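Local coordinates for GCN5-related N-acetyltransferase (Brucella melitensis biovar Abortus 2308, PDB 3TCV), which probably transfers an acetyl group from acetyl-CoA to an amine, perhaps a protein N-terminus, as other GCN5-related N-acetyltransferases do, at residues E47-Q52 with D90-S95; G55-A60 with S108-G113; A60-E65 with S131-P136; F101-K106 with G113-M118. All coordinates share one frame; numbering follows the deposited sequence. Where two conformers were deposited one is given.

Interaction 1 of 4, residues E47-Q52 with D90-S95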
loop_
_atom_site.group_PDB
_atom_site.type_symbol
_atom_site.label_atom_id
_atom_site.label_comp_id
_atom_site.label_asym_id
_atom_site.label_seq_id
_atom_site.Cartn_x
_atom_site.Cartn_y
_atom_site.Cartn_z
ATOM N N GLU B 47 -15.151 -14.253 16.948
ATOM C CA GLU B 47 -14.459 -14.162 18.227
ATOM C C GLU B 47 -12.973 -13.857 18.018
ATOM O O GLU B 47 -12.334 -14.425 17.118
ATOM C CB GLU B 47 -14.616 -15.481 18.984
ATOM C CG GLU B 47 -16.048 -15.728 19.438
ATOM C CD GLU B 47 -16.229 -17.038 20.170
ATOM O OE1 GLU B 47 -15.241 -17.756 20.404
ATOM O OE2 GLU B 47 -17.380 -17.358 20.502
ATOM N N PRO B 48 -12.403 -12.970 18.854
ATOM C CA PRO B 48 -10.971 -12.723 18.760
ATOM C C PRO B 48 -10.204 -14.042 18.803
ATOM O O PRO B 48 -10.483 -14.884 19.665
ATOM C CB PRO B 48 -10.690 -11.872 20.004
ATOM C CG PRO B 48 -11.967 -11.133 20.199
ATOM C CD PRO B 48 -13.027 -12.147 19.901
ATOM N N LEU B 49 -9.282 -14.243 17.870
ATOM C CA LEU B 49 -8.676 -15.571 17.731
ATOM C C LEU B 49 -7.925 -15.919 19.029
ATOM O O LEU B 49 -7.155 -15.110 19.525
ATOM C CB LEU B 49 -7.742 -15.636 16.525
ATOM C CG LEU B 49 -7.105 -16.976 16.186
ATOM C CD1 LEU B 49 -8.176 -17.993 15.898
ATOM C CD2 LEU B 49 -6.136 -16.838 15.004
ATOM N N ASN B 50 -8.182 -17.117 19.540
ATOM C CA ASN B 50 -7.563 -17.637 20.777
ATOM C C ASN B 50 -7.148 -19.094 20.563
ATOM O O ASN B 50 -7.968 -19.942 20.207
ATOM C CB ASN B 50 -8.537 -17.488 21.956
ATOM C CG ASN B 50 -8.010 -18.105 23.249
ATOM O OD1 ASN B 50 -8.145 -19.295 23.461
ATOM N ND2 ASN B 50 -7.418 -17.281 24.119
ATOM N N ALA B 51 -5.865 -19.370 20.792
ATOM C CA ALA B 51 -5.289 -20.658 20.484
ATOM C C ALA B 51 -5.983 -21.803 21.210
ATOM O O ALA B 51 -6.319 -22.805 20.587
ATOM C CB ALA B 51 -3.794 -20.658 20.784
ATOM N N GLN B 52 -6.199 -21.647 22.516
ATOM C CA GLN B 52 -6.808 -22.697 23.343
ATOM C C GLN B 52 -8.277 -22.905 22.981
ATOM O O GLN B 52 -8.733 -24.034 22.864
ATOM C CB GLN B 52 -6.648 -22.376 24.844
ATOM N N ASP B 90 -0.526 -19.547 17.394
ATOM C CA ASP B 90 -0.093 -18.686 18.501
ATOM C C ASP B 90 0.271 -17.272 18.028
ATOM O O ASP B 90 -0.112 -16.278 18.648
ATOM C CB ASP B 90 1.082 -19.327 19.233
ATOM C CG ASP B 90 0.707 -20.642 19.877
ATOM O OD1 ASP B 90 -0.502 -20.968 19.909
ATOM O OD2 ASP B 90 1.617 -21.370 20.330
ATOM N N LYS B 91 1.026 -17.175 16.947
ATOM C CA LYS B 91 1.411 -15.860 16.424
ATOM C C LYS B 91 0.165 -15.069 16.007
ATOM O O LYS B 91 0.016 -13.887 16.358
ATOM C CB LYS B 91 2.351 -16.015 15.249
ATOM C CG LYS B 91 2.883 -14.708 14.720
ATOM C CD LYS B 91 3.753 -14.963 13.499
ATOM C CE LYS B 91 4.439 -13.680 13.050
ATOM N NZ LYS B 91 4.842 -13.818 11.628
ATOM N N ALA B 92 -0.735 -15.733 15.292
ATOM C CA ALA B 92 -1.983 -15.098 14.827
ATOM C C ALA B 92 -2.872 -14.640 15.992
ATOM O O ALA B 92 -3.453 -13.555 15.928
ATOM C CB ALA B 92 -2.771 -16.025 13.898
ATOM N N SER B 93 -2.975 -15.465 17.036
ATOM C CA SER B 93 -3.796 -15.125 18.215
ATOM C C SER B 93 -3.268 -13.892 18.977
ATOM O O SER B 93 -4.058 -13.062 19.476
ATOM C CB SER B 93 -3.893 -16.335 19.152
ATOM O OG SER B 93 -4.500 -17.446 18.495
ATOM N N LYS B 94 -1.940 -13.772 19.046
ATOM C CA LYS B 94 -1.263 -12.668 19.741
ATOM C C LYS B 94 -1.120 -11.395 18.878
ATOM O O LYS B 94 -0.969 -10.304 19.426
ATOM C CB LYS B 94 0.117 -13.127 20.251
ATOM N N SER B 95 -1.153 -11.535 17.550
ATOM C CA SER B 95 -0.929 -10.416 16.615
ATOM C C SER B 95 -1.918 -9.258 16.807
ATOM O O SER B 95 -3.115 -9.486 17.008
ATOM C CB SER B 95 -1.068 -10.926 15.174
ATOM O OG SER B 95 -0.746 -9.937 14.221
HETATM O O HOH W 1 -7.283 -12.490 20.145
#

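Interaction 2 of 4, residues G55-A60 with S108-G113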
loop_
_atom_site.group_PDB
_atom_site.type_symbol
_atom_site.label_atom_id
_atom_site.label_comp_id
_atom_site.label_asym_id
_atom_site.label_seq_id
_atom_site.Cartn_x
_atom_site.Cartn_y
_atom_site.Cartn_z
ATOM N N GLY B 55 -8.183 -23.442 18.519
ATOM C CA GLY B 55 -7.130 -24.178 17.826
ATOM C C GLY B 55 -7.548 -25.484 17.194
ATOM O O GLY B 55 -7.254 -25.741 16.026
ATOM N N ASP B 56 -8.218 -26.338 17.970
ATOM C CA ASP B 56 -8.598 -27.648 17.457
ATOM C C ASP B 56 -9.579 -27.569 16.297
ATOM O O ASP B 56 -9.378 -28.223 15.265
ATOM C CB ASP B 56 -9.149 -28.532 18.572
ATOM C CG ASP B 56 -8.084 -28.880 19.620
ATOM O OD1 ASP B 56 -6.869 -28.614 19.398
ATOM O OD2 ASP B 56 -8.463 -29.416 20.676
ATOM N N GLU B 57 -10.633 -26.772 16.457
ATOM C CA GLU B 57 -11.647 -26.670 15.427
ATOM C C GLU B 57 -11.119 -25.906 14.214
ATOM O O GLU B 57 -11.487 -26.226 13.096
ATOM C CB GLU B 57 -12.949 -26.048 15.964
ATOM C CG GLU B 57 -13.669 -26.941 16.963
ATOM C CD GLU B 57 -14.954 -26.344 17.521
ATOM O OE1 GLU B 57 -15.403 -25.269 17.073
ATOM O OE2 GLU B 57 -15.536 -26.964 18.447
ATOM N N LEU B 58 -10.238 -24.926 14.417
ATOM C CA LEU B 58 -9.679 -24.203 13.255
ATOM C C LEU B 58 -8.699 -25.107 12.522
ATOM O O LEU B 58 -8.612 -25.071 11.297
ATOM C CB LEU B 58 -9.003 -22.888 13.658
ATOM C CG LEU B 58 -8.438 -22.055 12.505
ATOM C CD1 LEU B 58 -9.538 -21.712 11.510
ATOM C CD2 LEU B 58 -7.750 -20.816 13.065
ATOM N N PHE B 59 -7.969 -25.936 13.266
ATOM C CA PHE B 59 -7.116 -26.926 12.623
ATOM C C PHE B 59 -7.969 -27.820 11.733
ATOM O O PHE B 59 -7.606 -28.090 10.599
ATOM C CB PHE B 59 -6.345 -27.800 13.620
ATOM C CG PHE B 59 -5.699 -28.996 12.963
ATOM C CD1 PHE B 59 -4.615 -28.838 12.122
ATOM C CD2 PHE B 59 -6.228 -30.270 13.139
ATOM C CE1 PHE B 59 -4.060 -29.932 11.477
ATOM C CE2 PHE B 59 -5.666 -31.374 12.514
ATOM C CZ PHE B 59 -4.583 -31.209 11.681
ATOM N N ALA B 60 -9.098 -28.291 12.258
ATOM C CA ALA B 60 -10.007 -29.140 11.508
ATOM C C ALA B 60 -10.446 -28.465 10.210
ATOM O O ALA B 60 -10.348 -29.037 9.117
ATOM C CB ALA B 60 -11.229 -29.476 12.352
ATOM N N SER B 108 -23.734 -24.972 13.265
ATOM C CA SER B 108 -22.987 -26.098 13.833
ATOM C C SER B 108 -22.324 -25.792 15.165
ATOM O O SER B 108 -21.936 -26.706 15.900
ATOM C CB SER B 108 -21.921 -26.555 12.847
ATOM O OG SER B 108 -21.003 -25.509 12.575
ATOM N N GLY B 109 -22.179 -24.513 15.487
ATOM C CA GLY B 109 -21.370 -24.091 16.625
ATOM C C GLY B 109 -19.860 -24.238 16.457
ATOM O O GLY B 109 -19.122 -23.971 17.400
ATOM N N LYS B 110 -19.399 -24.629 15.263
ATOM C CA LYS B 110 -17.988 -24.932 15.009
ATOM C C LYS B 110 -17.250 -23.748 14.394
ATOM O O LYS B 110 -17.820 -22.992 13.618
ATOM C CB LYS B 110 -17.836 -26.093 14.016
ATOM C CG LYS B 110 -18.558 -27.397 14.349
ATOM C CD LYS B 110 -18.026 -28.054 15.586
ATOM C CE LYS B 110 -18.680 -29.426 15.791
ATOM N NZ LYS B 110 -18.516 -29.860 17.207
ATOM N N VAL B 111 -15.972 -23.626 14.717
ATOM C CA VAL B 111 -15.106 -22.678 14.018
ATOM C C VAL B 111 -15.036 -23.139 12.569
ATOM O O VAL B 111 -14.800 -24.319 12.281
ATOM C CB VAL B 111 -13.701 -22.618 14.641
ATOM C CG1 VAL B 111 -12.773 -21.729 13.799
ATOM C CG2 VAL B 111 -13.781 -22.166 16.109
ATOM N N ALA B 112 -15.306 -22.218 11.657
ATOM C CA ALA B 112 -15.379 -22.551 10.234
ATOM C C ALA B 112 -14.271 -21.900 9.414
ATOM O O ALA B 112 -14.054 -22.264 8.275
ATOM C CB ALA B 112 -16.737 -22.142 9.688
ATOM N N GLY B 113 -13.574 -20.954 10.011
ATOM C CA GLY B 113 -12.513 -20.240 9.320
ATOM C C GLY B 113 -11.959 -19.134 10.157
ATOM O O GLY B 113 -12.164 -19.086 11.387
HETATM O O HOH W 2 -14.097 -26.976 12.609
HETATM O O HOH W 3 -17.983 -26.688 18.710
#

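Interaction 3 of 4, residues A60-E65 with S131-P136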
loop_
_atom_site.group_PDB
_atom_site.type_symbol
_atom_site.label_atom_id
_atom_site.label_comp_id
_atom_site.label_asym_id
_atom_site.label_seq_id
_atom_site.Cartn_x
_atom_site.Cartn_y
_atom_site.Cartn_z
ATOM N N ALA B 60 -9.098 -28.291 12.258
ATOM C CA ALA B 60 -10.007 -29.140 11.508
ATOM C C ALA B 60 -10.446 -28.465 10.210
ATOM O O ALA B 60 -10.348 -29.037 9.117
ATOM C CB ALA B 60 -11.229 -29.476 12.352
ATOM N N ALA B 61 -10.944 -27.247 10.349
ATOM C CA ALA B 61 -11.383 -26.459 9.180
ATOM C C ALA B 61 -10.266 -26.269 8.148
ATOM O O ALA B 61 -10.515 -26.258 6.936
ATOM C CB ALA B 61 -11.943 -25.113 9.636
ATOM N N SER B 62 -9.034 -26.150 8.634
ATOM C CA SER B 62 -7.876 -25.818 7.792
ATOM C C SER B 62 -7.177 -27.046 7.219
ATOM O O SER B 62 -6.189 -26.913 6.527
ATOM C CB SER B 62 -6.882 -24.936 8.559
ATOM O OG SER B 62 -7.542 -23.780 9.094
ATOM N N SER B 63 -7.688 -28.241 7.528
ATOM C CA SER B 63 -7.055 -29.495 7.088
ATOM C C SER B 63 -8.087 -30.434 6.457
ATOM O O SER B 63 -7.895 -31.651 6.414
ATOM C CB SER B 63 -6.316 -30.170 8.264
ATOM O OG SER B 63 -7.161 -30.338 9.399
ATOM N N VAL B 64 -9.170 -29.851 5.944
ATOM C CA VAL B 64 -10.181 -30.600 5.203
ATOM C C VAL B 64 -9.559 -31.199 3.936
ATOM O O VAL B 64 -8.478 -30.795 3.503
ATOM C CB VAL B 64 -11.387 -29.709 4.820
ATOM C CG1 VAL B 64 -12.174 -29.317 6.054
ATOM C CG2 VAL B 64 -10.915 -28.469 4.059
ATOM N N GLU B 65 -10.269 -32.170 3.353
ATOM C CA GLU B 65 -9.802 -32.946 2.210
ATOM C C GLU B 65 -9.250 -32.090 1.075
ATOM O O GLU B 65 -8.249 -32.448 0.471
ATOM C CB GLU B 65 -10.927 -33.859 1.672
ATOM N N SER B 131 -6.484 -11.728 5.210
ATOM C CA SER B 131 -6.146 -12.985 5.859
ATOM C C SER B 131 -7.388 -13.900 5.919
ATOM O O SER B 131 -7.590 -14.581 6.905
ATOM C CB SER B 131 -5.628 -12.732 7.284
ATOM O OG SER B 131 -4.582 -11.752 7.318
ATOM N N ILE B 132 -8.209 -13.882 4.891
ATOM C CA ILE B 132 -9.493 -14.610 4.914
ATOM C C ILE B 132 -9.324 -16.085 4.563
ATOM O O ILE B 132 -8.788 -16.427 3.514
ATOM C CB ILE B 132 -10.497 -13.987 3.901
ATOM C CG1 ILE B 132 -10.849 -12.554 4.325
ATOM C CG2 ILE B 132 -11.754 -14.868 3.777
ATOM C CD1 ILE B 132 -11.672 -11.799 3.286
ATOM N N TYR B 133 -9.785 -16.960 5.454
ATOM C CA TYR B 133 -10.011 -18.346 5.106
ATOM C C TYR B 133 -11.402 -18.719 5.592
ATOM O O TYR B 133 -11.635 -18.797 6.803
ATOM C CB TYR B 133 -8.980 -19.302 5.736
ATOM C CG TYR B 133 -9.377 -20.739 5.531
ATOM C CD1 TYR B 133 -9.576 -21.233 4.244
ATOM C CD2 TYR B 133 -9.585 -21.601 6.594
ATOM C CE1 TYR B 133 -9.988 -22.539 4.020
ATOM C CE2 TYR B 133 -9.994 -22.926 6.379
ATOM C CZ TYR B 133 -10.185 -23.385 5.096
ATOM O OH TYR B 133 -10.582 -24.691 4.826
ATOM N N TRP B 134 -12.306 -18.932 4.632
ATOM C CA TRP B 134 -13.661 -19.380 4.906
ATOM C C TRP B 134 -13.815 -20.783 4.381
ATOM O O TRP B 134 -13.895 -21.015 3.175
ATOM C CB TRP B 134 -14.671 -18.441 4.262
ATOM C CG TRP B 134 -14.693 -17.041 4.817
ATOM C CD1 TRP B 134 -14.406 -16.618 6.104
ATOM C CD2 TRP B 134 -15.092 -15.829 4.092
ATOM N NE1 TRP B 134 -14.554 -15.257 6.212
ATOM C CE2 TRP B 134 -14.996 -14.731 5.044
ATOM C CE3 TRP B 134 -15.480 -15.564 2.791
ATOM C CZ2 TRP B 134 -15.254 -13.428 4.680
ATOM C CZ3 TRP B 134 -15.744 -14.238 2.432
ATOM C CH2 TRP B 134 -15.630 -13.198 3.357
ATOM N N GLY B 135 -13.828 -21.745 5.298
ATOM C CA GLY B 135 -13.882 -23.142 4.943
ATOM C C GLY B 135 -15.250 -23.621 4.513
ATOM O O GLY B 135 -16.219 -22.847 4.432
ATOM N N PRO B 136 -15.339 -24.912 4.218
ATOM C CA PRO B 136 -16.541 -25.494 3.617
ATOM C C PRO B 136 -17.828 -25.340 4.429
ATOM O O PRO B 136 -18.901 -25.310 3.832
ATOM C CB PRO B 136 -16.175 -26.961 3.428
ATOM C CG PRO B 136 -15.014 -27.222 4.302
ATOM C CD PRO B 136 -14.317 -25.922 4.541
#

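Interaction 4 of 4, residues F101-K106 with G113-M118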
loop_
_atom_site.group_PDB
_atom_site.type_symbol
_atom_site.label_atom_id
_atom_site.label_comp_id
_atom_site.label_asym_id
_atom_site.label_seq_id
_atom_site.Cartn_x
_atom_site.Cartn_y
_atom_site.Cartn_z
ATOM N N PHE B 101 -9.650 -12.913 13.915
ATOM C CA PHE B 101 -10.892 -13.415 14.481
ATOM C C PHE B 101 -11.196 -14.799 13.956
ATOM O O PHE B 101 -11.072 -15.061 12.747
ATOM C CB PHE B 101 -12.055 -12.483 14.110
ATOM C CG PHE B 101 -11.958 -11.140 14.757
ATOM C CD1 PHE B 101 -12.767 -10.822 15.849
ATOM C CD2 PHE B 101 -11.028 -10.197 14.317
ATOM C CE1 PHE B 101 -12.637 -9.596 16.493
ATOM C CE2 PHE B 101 -10.907 -8.968 14.959
ATOM C CZ PHE B 101 -11.711 -8.669 16.038
ATOM N N ALA B 102 -11.637 -15.680 14.845
ATOM C CA ALA B 102 -12.218 -16.943 14.422
ATOM C C ALA B 102 -13.609 -16.656 13.915
ATOM O O ALA B 102 -14.337 -15.828 14.504
ATOM C CB ALA B 102 -12.274 -17.940 15.570
ATOM N N VAL B 103 -13.996 -17.361 12.853
ATOM C CA VAL B 103 -15.321 -17.231 12.260
ATOM C C VAL B 103 -16.075 -18.512 12.617
ATOM O O VAL B 103 -15.727 -19.604 12.143
ATOM C CB VAL B 103 -15.264 -17.065 10.722
ATOM C CG1 VAL B 103 -16.657 -16.836 10.148
ATOM C CG2 VAL B 103 -14.335 -15.917 10.335
ATOM N N ILE B 104 -17.087 -18.366 13.470
ATOM C CA ILE B 104 -17.848 -19.501 13.995
ATOM C C ILE B 104 -19.188 -19.655 13.280
ATOM O O ILE B 104 -20.002 -18.751 13.265
ATOM C CB ILE B 104 -18.081 -19.364 15.516
ATOM C CG1 ILE B 104 -16.750 -19.496 16.280
ATOM C CG2 ILE B 104 -19.014 -20.459 16.015
ATOM C CD1 ILE B 104 -16.346 -18.296 17.107
ATOM N N ASP B 105 -19.411 -20.809 12.685
ATOM C CA ASP B 105 -20.679 -21.101 12.035
ATOM C C ASP B 105 -21.707 -21.414 13.117
ATOM O O ASP B 105 -21.559 -22.400 13.855
ATOM C CB ASP B 105 -20.522 -22.304 11.103
ATOM C CG ASP B 105 -21.843 -22.785 10.526
ATOM O OD1 ASP B 105 -22.527 -21.979 9.852
ATOM O OD2 ASP B 105 -22.179 -23.974 10.738
ATOM N N LYS B 106 -22.737 -20.578 13.216
ATOM C CA LYS B 106 -23.673 -20.692 14.338
ATOM C C LYS B 106 -24.504 -21.957 14.253
ATOM O O LYS B 106 -24.787 -22.566 15.280
ATOM C CB LYS B 106 -24.572 -19.472 14.448
ATOM C CG LYS B 106 -23.856 -18.275 15.057
ATOM C CD LYS B 106 -24.741 -17.047 15.140
ATOM C CE LYS B 106 -25.964 -17.307 16.000
ATOM N NZ LYS B 106 -26.643 -16.043 16.346
ATOM N N GLY B 113 -13.574 -20.954 10.011
ATOM C CA GLY B 113 -12.513 -20.240 9.320
ATOM C C GLY B 113 -11.959 -19.134 10.157
ATOM O O GLY B 113 -12.164 -19.086 11.387
ATOM N N ARG B 114 -11.277 -18.207 9.505
ATOM C CA ARG B 114 -10.701 -17.074 10.216
ATOM C C ARG B 114 -10.542 -15.899 9.249
ATOM O O ARG B 114 -10.586 -16.098 8.037
ATOM C CB ARG B 114 -9.365 -17.464 10.892
ATOM C CG ARG B 114 -8.416 -18.317 10.069
ATOM C CD ARG B 114 -7.603 -17.561 9.024
ATOM N NE ARG B 114 -6.551 -18.395 8.433
ATOM C CZ ARG B 114 -5.624 -17.983 7.570
ATOM N NH1 ARG B 114 -5.615 -16.733 7.135
ATOM N NH2 ARG B 114 -4.677 -18.813 7.152
ATOM N N GLN B 115 -10.397 -14.700 9.802
ATOM C CA GLN B 115 -10.220 -13.478 9.008
ATOM C C GLN B 115 -9.618 -12.400 9.902
ATOM O O GLN B 115 -9.584 -12.571 11.112
ATOM C CB GLN B 115 -11.572 -13.003 8.441
ATOM C CG GLN B 115 -12.628 -12.657 9.478
ATOM C CD GLN B 115 -13.999 -12.345 8.882
ATOM O OE1 GLN B 115 -14.476 -13.062 8.011
ATOM N NE2 GLN B 115 -14.657 -11.292 9.382
ATOM N N ALA B 116 -9.173 -11.292 9.317
ATOM C CA ALA B 116 -8.510 -10.259 10.100
ATOM C C ALA B 116 -8.771 -8.870 9.576
ATOM O O ALA B 116 -9.007 -8.675 8.372
ATOM C CB ALA B 116 -7.000 -10.535 10.142
ATOM N N LEU B 117 -8.756 -7.915 10.499
ATOM C CA LEU B 117 -8.596 -6.499 10.192
ATOM C C LEU B 117 -7.103 -6.233 10.209
ATOM O O LEU B 117 -6.403 -6.658 11.153
ATOM C CB LEU B 117 -9.329 -5.626 11.217
ATOM C CG LEU B 117 -10.868 -5.737 11.185
ATOM C CD1 LEU B 117 -11.476 -5.017 12.384
ATOM C CD2 LEU B 117 -11.438 -5.195 9.859
ATOM N N MET B 118 -6.595 -5.602 9.160
ATOM C CA MET B 118 -5.149 -5.479 8.984
ATOM C C MET B 118 -4.775 -4.217 8.244
ATOM O O MET B 118 -5.628 -3.527 7.726
ATOM C CB MET B 118 -4.596 -6.708 8.245
ATOM C CG MET B 118 -5.153 -6.927 6.848
ATOM S SD MET B 118 -4.645 -8.540 6.186
ATOM C CE MET B 118 -3.010 -8.078 5.620
#

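Interaction 1 of 4, residues E47-Q52 with D90-S95
Leu-49 and Ser-93 lie at the centre of this contact, where the short link after strand 44-48 passes the last turn of helix 82-94. On the buried side the Leu-49 side chain leads inward, its CG anti to the backbone N (chi1 -176°), and its CD2 meets the methyl of Ala-92, CD2 to CB 3.6 Å. Alanine suits that spot because a short side chain lets the loop come close to the helix. Ser-93 fills the middle: its CB rests 3.5 Å from Leu-49 O, and its OG packs 3.5 Å from Leu-49 CG. That hydroxyl is already bonded to Leu-89 O within its own helix, so a small polar group serves here as packing material.

The other side is looser and wetter. A water donates to Leu-49 O at 2.7 Å and, weakly, to Ser-93 O, and no direct hydrogen bond joins the segments. At the helix 51-61 end Ala-51 CB touches Asp-90 OD1 at 3.4 Å, while Asn-50, at the N-cap of that helix, turns away and caps Lys-53 N.

Leu-49 and Ala-92 also pack on Phe-100 of strand 99-105, and Leu-49 reaches Leu-58 of helix 51-61, so two helices and the sheet meet here.

Interaction 2 of 4, residues G55-A60 with S108-G113
Glu-57 reaches from helix 51-61 to the beginning of strand 110-121, and its side chain meets the strand at several points. CB packs against Val-111, 3.8 Å from its CB, so the side chain begins on an apolar surface. CG stands anti to the carbonyl carbon (chi1 -68°), and the chain is extended beyond it, which carries the carboxylate back toward the start of the strand. CD lies 4.0 Å from CD of Lys-110, whose side chain crosses that of the glutamate at about a right angle. At the tip the two oxygens part company. OE1 accepts the backbone N-H of Val-111 at 2.9 Å in a fairly straight bond (163°), met on the anti side of the carboxylate and 21° out of its plane. OE2 takes a water, which also donates to Gly-109 O; Lys-110 NZ stays beyond salt-bridge distance, though its charge would probably still favour an ionised carboxylate.

A second water donates to both Glu-57 O and Val-111 O, bridging the backbones. Deeper in, Leu-58 CB lies 3.9 Å from Val-111 CG1. The branched valine thus offers one methyl to the leucine and the other to the glutamate. Leu-58 CD1 continues to Gly-113 O, and Phe-85 of helix 82-94 also packs on this leucine.

The hairpin strand has its own marks: Ser-108 OG accepts from Lys-110 N in an ST turn, Gly-109 accommodates a positive phi, and Ala-112 and Gly-113 both face Val-103 in a classic beta bulge. Helix 51-61 packs across its beginning, segment axes 7.1 Å apart, as in the alpha/beta packing of the GNAT fold.

Interaction 3 of 4, residues A60-E65 with S131-P136
Tyr-133 reaches from strand 126-134 to the end of helix 51-61, and its hydroxyl donates a short hydrogen bond to the backbone oxygen of Ala-61, OH to O 2.6 Å. The approach is bent, with a C=O...O angle of 143° and the donor tilted 34° from the carbonyl plane. Ala-61 O lies at the edge of the ring, near its plane. A carbonyl in the final turn of a helix lacks the usual partner one turn on, and a tyrosine is long enough to supply one from the sheet. What aims the ring is its first torsion: CG is anti to the backbone N (chi1 171°), which points the ring onward beside the chain that follows. Gly-135 N therefore lies 4.0 Å above one ring face, over its centre, as the chain runs on alongside.

Around this bond the packing is lighter. Ala-61 CB stands 4.4 Å from Tyr-133 CE2, and Ser-62 OG comes within 3.8 Å of that same carbon. Val-64 CG1 meets Pro-136 CG at 3.9 Å, the two side chains reaching toward each other, a compact apolar pair beside the polar one.

In the next shell, Leu-58 O holds Ser-62 OG by a hydrogen bond. The Phe-71 ring meets the tyrosine, their planes about 50° apart, and Arg-70 of helix 67-70 touches Val-64, Tyr-133 and Pro-136.

The contact thus anchors a helix end to one of the central strands, within the mixed sheet and flanking helices of the GNAT fold.

Interaction 4 of 4, residues F101-K106 with G113-M118
Val-103 and Gln-115 carry the side-chain part of this antiparallel pairing, crossing at about a right angle on the face of the sheet that also bears Phe-101. Gln-115 CG sits between its backbone N and carbonyl carbon (chi1 61°), and from there the chain runs out extended, laying CG 3.8 Å and OE1 3.7 Å from Val-103 CG2. A compact methyl with no polar demands can lie against this amide, whose ends are both engaged: OE1 accepts from Trp-134 NE1 and NE2 bonds to Ala-147 O. The Phe-101 ring meets Phe-151 edge-to-face, so helix 142-158 packs against this side.

On the other face Arg-114 starts in the same rotamer well (chi1 43°) but bends at chi2, which turns the guanidinium away from strand 99-105 to Ser-131 O and Glu-76. Its CB remains 3.5 Å from Phe-101 O.

The backbones join through Phe-101 N to Gln-115 O (2.8 Å), the reciprocal Gln-115 N to Phe-101 O (3.0 Å), and Val-103 N to Gly-113 O (2.9 Å), with Gly-113 N to Val-103 O weak.

Chemically, then, main-chain bonds unite the strands, while buried polar side chains find partners farther out, so that amide and guanidinium tie this hairpin to its neighbours.

How the interactions relate
The four contacts occupy one connected region of the GNAT domain. Interactions 1, 2 and 3 follow helix 51-61 from its start to its end, with centres about 13 Å apart between 1 and 2 and about 8 Å between 2 and 3. Interaction 4 lies in the sheet, about 10 to 11 Å from each of the others, centre to centre. Strands 44-48, 99-105, 110-121 and 126-134 are consecutive neighbours there, and backbone bonds carry the connection across: Glu-47 to Ala-102, Ala-112 to Val-103, and Tyr-133 to Arg-114. Along the chain the segments of interactions 1, 2 and 3 alternate, whereas interaction 4 is a local hairpin. Sequence-distant pieces thereby become one helix-on-sheet unit.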